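Local coordinates for AF1502 (Archaeoglobus fulgidus, PDB 5A1Q), which is of unknown function but represents the STAC domain, which is associated with transmembrane solute transport and two-component signal transduction systems, at residues N27-S32 with K44-V49; L11-K16 with E64-K69. One frame throughout, in Å; residues are numbered along the deposited sequence.

Interaction 1: N27-S32 with K44-V49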
loop_
_atom_site.group_PDB
_atom_site.type_symbol
_atom_site.label_atom_id
_atom_site.label_comp_id
_atom_site.label_asym_id
_atom_site.label_seq_id
_atom_site.Cartn_x
_atom_site.Cartn_y
_atom_site.Cartn_z
ATOM N N ASN A 27 0.532 7.053 6.448
ATOM C CA ASN A 27 0.740 8.063 5.422
ATOM C C ASN A 27 1.243 7.349 4.097
ATOM O O ASN A 27 0.783 7.692 2.983
ATOM C CB ASN A 27 1.787 9.036 5.889
ATOM C CG ASN A 27 1.334 9.924 7.053
ATOM O OD1 ASN A 27 0.148 10.073 7.368
ATOM N ND2 ASN A 27 2.286 10.577 7.630
ATOM N N LYS A 28 2.192 6.409 4.220
ATOM C CA LYS A 28 2.709 5.766 3.002
ATOM C C LYS A 28 1.575 4.932 2.296
ATOM O O LYS A 28 1.483 4.922 1.043
ATOM C CB LYS A 28 3.900 4.898 3.313
ATOM C CG LYS A 28 5.119 5.722 3.778
ATOM C CD LYS A 28 5.820 6.481 2.721
ATOM C CE LYS A 28 6.928 7.383 3.291
ATOM N NZ LYS A 28 6.969 8.624 2.454
ATOM N N ALA A 29 0.679 4.290 3.071
ATOM C CA ALA A 29 -0.414 3.557 2.444
ATOM C C ALA A 29 -1.352 4.550 1.697
ATOM O O ALA A 29 -1.781 4.318 0.586
ATOM C CB ALA A 29 -1.196 2.784 3.504
HETATM N N MSE A 30 -1.762 5.614 2.423
HETATM C CA MSE A 30 -2.620 6.691 1.824
HETATM C C MSE A 30 -2.003 7.216 0.525
HETATM O O MSE A 30 -2.694 7.330 -0.497
HETATM C CB MSE A 30 -2.838 7.886 2.843
HETATM C CG MSE A 30 -3.745 7.429 3.899
HETATM SE SE MSE A 30 -3.750 8.843 5.255
HETATM C CE MSE A 30 -4.549 10.165 4.044
ATOM N N GLU A 31 -0.728 7.535 0.569
ATOM C CA GLU A 31 -0.020 8.153 -0.566
ATOM C C GLU A 31 0.059 7.145 -1.752
ATOM O O GLU A 31 -0.163 7.549 -2.900
ATOM C CB GLU A 31 1.339 8.626 -0.185
ATOM C CG GLU A 31 1.384 9.781 0.847
ATOM C CD GLU A 31 2.710 9.921 1.554
ATOM O OE1 GLU A 31 3.712 9.249 1.206
ATOM O OE2 GLU A 31 2.740 10.722 2.543
ATOM N N SER A 32 0.335 5.871 -1.430
ATOM C CA SER A 32 0.383 4.833 -2.504
ATOM C C SER A 32 -0.953 4.721 -3.209
ATOM O O SER A 32 -1.009 4.530 -4.414
ATOM C CB SER A 32 0.727 3.462 -1.913
ATOM O OG SER A 32 2.000 3.500 -1.307
ATOM N N LYS A 44 -11.419 1.306 4.907
ATOM C CA LYS A 44 -11.241 -0.125 4.922
ATOM C C LYS A 44 -10.181 -0.482 3.873
ATOM O O LYS A 44 -9.368 -1.383 4.109
ATOM C CB LYS A 44 -12.533 -0.833 4.677
ATOM C CG LYS A 44 -13.437 -0.770 5.918
ATOM C CD LYS A 44 -14.561 -1.766 5.836
ATOM C CE LYS A 44 -15.494 -1.605 7.055
ATOM N NZ LYS A 44 -16.568 -2.608 7.202
ATOM N N GLU A 45 -10.193 0.257 2.777
ATOM C CA GLU A 45 -9.143 0.044 1.738
ATOM C C GLU A 45 -7.762 0.385 2.228
ATOM O O GLU A 45 -6.783 -0.347 1.979
ATOM C CB GLU A 45 -9.474 0.801 0.497
ATOM C CG GLU A 45 -8.488 0.432 -0.579
ATOM C CD GLU A 45 -9.029 0.666 -1.959
ATOM O OE1 GLU A 45 -10.156 0.205 -2.269
ATOM O OE2 GLU A 45 -8.309 1.326 -2.727
ATOM N N ILE A 46 -7.622 1.508 2.918
ATOM C CA ILE A 46 -6.373 1.806 3.581
ATOM C C ILE A 46 -5.863 0.714 4.541
ATOM O O ILE A 46 -4.710 0.218 4.471
ATOM C CB ILE A 46 -6.418 3.185 4.289
ATOM C CG1 ILE A 46 -6.774 4.317 3.288
ATOM C CG2 ILE A 46 -5.141 3.377 5.153
ATOM C CD1 ILE A 46 -7.105 5.614 4.021
ATOM N N LEU A 47 -6.736 0.236 5.408
ATOM C CA LEU A 47 -6.391 -0.862 6.258
ATOM C C LEU A 47 -6.098 -2.148 5.502
ATOM O O LEU A 47 -5.240 -2.939 5.977
ATOM C CB LEU A 47 -7.516 -1.113 7.314
ATOM C CG LEU A 47 -7.668 0.036 8.266
ATOM C CD1 LEU A 47 -8.887 -0.201 9.140
ATOM C CD2 LEU A 47 -6.428 0.236 9.119
ATOM N N SER A 48 -6.773 -2.404 4.388
ATOM C CA SER A 48 -6.489 -3.600 3.613
ATOM C C SER A 48 -4.990 -3.618 3.158
ATOM O O SER A 48 -4.347 -4.683 3.135
ATOM C CB SER A 48 -7.449 -3.782 2.428
ATOM O OG SER A 48 -7.189 -2.857 1.344
ATOM N N VAL A 49 -4.457 -2.493 2.742
ATOM C CA VAL A 49 -3.015 -2.399 2.407
ATOM C C VAL A 49 -2.124 -2.750 3.591
ATOM O O VAL A 49 -1.261 -3.584 3.504
ATOM C CB VAL A 49 -2.628 -1.025 1.795
ATOM C CG1 VAL A 49 -1.138 -0.863 1.559
ATOM C CG2 VAL A 49 -3.465 -0.817 0.543
#
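Ala29 faces Ile46 and Val49, which lie one turn apart on the helix 43-51. Its CB lies 4.3 Å from CG2 of Ile46 and 4.1 Å from CG1 of Val49. These two methyls are the branches that do the touching. Val49 holds CG1 anti to its backbone N (chi1 175°), and this torsion brings that methyl to Ala29. The other arm of Ile46 serves a different residue. CG1 stands beside the backbone N, anti to the carbonyl carbon (chi1 -57°), and the chain then runs on nearly straight to CD1. CD1 reaches CG of Met30 at 3.8 Å. Met30 is a selenomethionine. Its CG methylene makes this touch, the Met30 and Ile46 side chains cross obliquely, and Met30 also packs on Val38 and Tyr7. Ile46 thus uses one branch for each of two neighbours. Ser32 OG bonds to Lys28 O (2.8 Å), back within its own helix. The backbone N of Ser32 approaches that oxygen from the opposite face of the carbonyl plane, so two bonds grip it. Met52 of the second subunit packs on Val49 nearby. No hydrogen bond links the two segments. With no polar bond across it, the contact probably depends on the shapes of these buried apolar groups and on the torsions that place them.

Interaction 2: L11-K16 with E64-K69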
loop_
_atom_site.group_PDB
_atom_site.type_symbol
_atom_site.label_atom_id
_atom_site.label_comp_id
_atom_site.label_asym_id
_atom_site.label_seq_id
_atom_site.Cartn_x
_atom_site.Cartn_y
_atom_site.Cartn_z
ATOM N N LEU A 11 -5.442 7.079 12.903
ATOM C CA LEU A 11 -4.084 7.121 13.407
ATOM C C LEU A 11 -4.074 6.797 14.905
ATOM O O LEU A 11 -3.200 6.041 15.360
ATOM C CB LEU A 11 -3.513 8.508 13.184
ATOM C CG LEU A 11 -2.106 8.692 13.743
ATOM C CD1 LEU A 11 -1.154 7.688 13.152
ATOM C CD2 LEU A 11 -1.676 10.148 13.460
ATOM N N ASP A 12 -5.005 7.340 15.680
ATOM C CA ASP A 12 -5.057 7.032 17.119
ATOM C C ASP A 12 -5.283 5.520 17.387
ATOM O O ASP A 12 -4.553 4.924 18.201
ATOM C CB ASP A 12 -6.090 7.884 17.823
ATOM C CG ASP A 12 -5.641 9.352 17.982
ATOM O OD1 ASP A 12 -4.438 9.646 17.725
ATOM O OD2 ASP A 12 -6.502 10.190 18.287
ATOM N N GLU A 13 -6.177 4.883 16.642
ATOM C CA GLU A 13 -6.379 3.434 16.812
ATOM C C GLU A 13 -5.105 2.641 16.433
ATOM O O GLU A 13 -4.763 1.684 17.126
ATOM C CB GLU A 13 -7.587 2.909 16.003
ATOM C CG GLU A 13 -8.929 3.423 16.482
ATOM C CD GLU A 13 -9.494 2.668 17.676
ATOM O OE1 GLU A 13 -8.868 1.704 18.156
ATOM O OE2 GLU A 13 -10.593 3.049 18.125
ATOM N N LEU A 14 -4.412 3.035 15.363
ATOM C CA LEU A 14 -3.251 2.303 14.937
ATOM C C LEU A 14 -2.099 2.482 15.896
ATOM O O LEU A 14 -1.372 1.526 16.214
ATOM C CB LEU A 14 -2.860 2.721 13.512
ATOM C CG LEU A 14 -3.766 2.320 12.347
ATOM C CD1 LEU A 14 -3.472 3.142 11.095
ATOM C CD2 LEU A 14 -3.574 0.859 12.009
ATOM N N LYS A 15 -1.932 3.697 16.429
ATOM C CA LYS A 15 -0.853 3.950 17.365
ATOM C C LYS A 15 -1.052 3.167 18.644
ATOM O O LYS A 15 -0.050 2.736 19.226
ATOM C CB LYS A 15 -0.754 5.405 17.721
ATOM C CG LYS A 15 -0.173 6.267 16.653
ATOM C CD LYS A 15 -0.211 7.705 17.152
ATOM C CE LYS A 15 0.874 8.506 16.516
ATOM N NZ LYS A 15 0.681 9.926 16.934
ATOM N N LYS A 16 -2.320 2.962 19.053
ATOM C CA LYS A 16 -2.600 2.129 20.225
ATOM C C LYS A 16 -1.971 0.734 20.075
ATOM O O LYS A 16 -1.504 0.151 21.073
ATOM C CB LYS A 16 -4.115 2.028 20.450
ATOM C CG LYS A 16 -4.568 1.697 21.857
ATOM C CD LYS A 16 -5.779 2.532 22.237
ATOM C CE LYS A 16 -5.378 3.964 22.585
ATOM N NZ LYS A 16 -6.529 4.907 22.567
ATOM N N GLU A 64 -9.180 -3.165 12.868
ATOM C CA GLU A 64 -10.420 -3.425 12.094
ATOM C C GLU A 64 -11.550 -3.939 12.958
ATOM O O GLU A 64 -12.701 -3.500 12.887
ATOM C CB GLU A 64 -10.170 -4.430 10.989
ATOM C CG GLU A 64 -9.269 -3.885 9.899
ATOM C CD GLU A 64 -9.590 -4.433 8.522
ATOM O OE1 GLU A 64 -10.775 -4.682 8.229
ATOM O OE2 GLU A 64 -8.647 -4.579 7.715
ATOM N N GLU A 65 -11.227 -4.906 13.817
ATOM C CA GLU A 65 -12.189 -5.482 14.689
ATOM C C GLU A 65 -12.839 -4.471 15.650
ATOM O O GLU A 65 -14.049 -4.480 15.826
ATOM C CB GLU A 65 -11.521 -6.640 15.492
ATOM C CG GLU A 65 -11.475 -7.943 14.687
ATOM C CD GLU A 65 -10.489 -8.977 15.254
ATOM O OE1 GLU A 65 -9.896 -8.698 16.320
ATOM O OE2 GLU A 65 -10.274 -10.029 14.591
ATOM N N ARG A 66 -12.003 -3.583 16.183
ATOM C CA ARG A 66 -12.460 -2.536 17.115
ATOM C C ARG A 66 -13.349 -1.530 16.409
ATOM O O ARG A 66 -14.334 -1.047 17.002
ATOM C CB ARG A 66 -11.261 -1.782 17.709
ATOM C CG ARG A 66 -10.675 -2.535 18.905
ATOM C CD ARG A 66 -9.275 -2.086 19.287
ATOM N NE ARG A 66 -8.695 -2.971 20.324
ATOM C CZ ARG A 66 -7.507 -2.780 20.911
ATOM N NH1 ARG A 66 -6.746 -1.725 20.576
ATOM N NH2 ARG A 66 -7.068 -3.645 21.839
ATOM N N LEU A 67 -13.036 -1.235 15.159
ATOM C CA LEU A 67 -13.894 -0.310 14.388
ATOM C C LEU A 67 -15.215 -0.937 14.062
ATOM O O LEU A 67 -16.233 -0.272 14.192
ATOM C CB LEU A 67 -13.182 0.202 13.147
ATOM C CG LEU A 67 -11.966 1.084 13.397
ATOM C CD1 LEU A 67 -11.315 1.494 12.086
ATOM C CD2 LEU A 67 -12.352 2.302 14.216
ATOM N N GLU A 68 -15.218 -2.227 13.694
ATOM C CA GLU A 68 -16.460 -2.967 13.457
ATOM C C GLU A 68 -17.373 -2.989 14.664
ATOM O O GLU A 68 -18.602 -2.856 14.552
ATOM C CB GLU A 68 -16.158 -4.413 13.027
ATOM C CG GLU A 68 -15.672 -4.560 11.591
ATOM C CD GLU A 68 -16.791 -4.512 10.550
ATOM O OE1 GLU A 68 -17.984 -4.476 10.935
ATOM O OE2 GLU A 68 -16.475 -4.511 9.335
ATOM N N LYS A 69 -16.793 -3.176 15.848
ATOM C CA LYS A 69 -17.563 -3.230 17.089
ATOM C C LYS A 69 -18.273 -1.914 17.414
ATOM O O LYS A 69 -19.446 -1.913 17.886
ATOM C CB LYS A 69 -16.671 -3.704 18.277
ATOM C CG LYS A 69 -17.026 -5.105 18.786
ATOM C CD LYS A 69 -17.053 -6.162 17.675
ATOM C CE LYS A 69 -15.659 -6.679 17.350
ATOM N NZ LYS A 69 -15.517 -7.093 15.925
HETATM O O HOH W 1 -6.975 0.110 18.236
#
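Glu13 meets Leu67 with its CG and Arg66 with its OE1. Its CB points toward helix 57-70. CG comes next and lies 4.3 Å from CD2 of Leu67. This aliphatic touch is nearer the root of the side chain than the carboxylate. The chain then bends at chi2 (-82°), and OE1 comes to 4.0 Å from CD of Arg66, a methylene. OE1 does not bond the guanidinium directly: Glu13 OE1 and Arg66 NH1 are 4.7 Å apart. A water closes the gap. The water O donates to Glu13 OE1 in a short bond of 2.5 Å. The same water O donates to the backbone O of Glu13 at 2.9 Å. The water O accepts from Arg66 NH1 at 3.0 Å, lying in the guanidinium plane at its edge. The carboxylate and guanidinium planes are turned 55° apart, so they do not pair flat. OE2, the last atom, makes a salt bridge with Lys9. Arg66 is extended from CG to NE, and Glu17 is its direct charge partner, in a salt bridge to NH1. The charge of Glu13 probably helps only through the water. Lys16 adds its CG, 4.3 Å from Arg66 NH1, while its ammonium end leads away. Leu67 is buried and also packs on Tyr43. The segments cross at 133°, obliquely antiparallel. Side-chain contacts and a water bridge thus join helix 7-18 to helix 57-70 in a small all-helical domain of four helices.

The two contacts lie on opposite sides of the chain's centre, about 14 Å apart between their centres. Interaction 1 joins helix 22-33 to helix 43-51; interaction 2 joins helix 7-18 to helix 57-70, closing a loop of chain that contains the other contact. Interaction 1 is core: its touching residues are all buried and all apolar. Interaction 2 is partly exposed, and a water bridges the charged ends, which also have salt-bridge partners outside the two segments. Leu47, whose CB points away from segment 27-32, packs on Leu14 and Leu67. Lys44 NZ and Glu68 OE2 add a salt bridge at 2.9 Å. Interaction 1 also borders the second subunit, whereas no other chain of the assembly touches interaction 2.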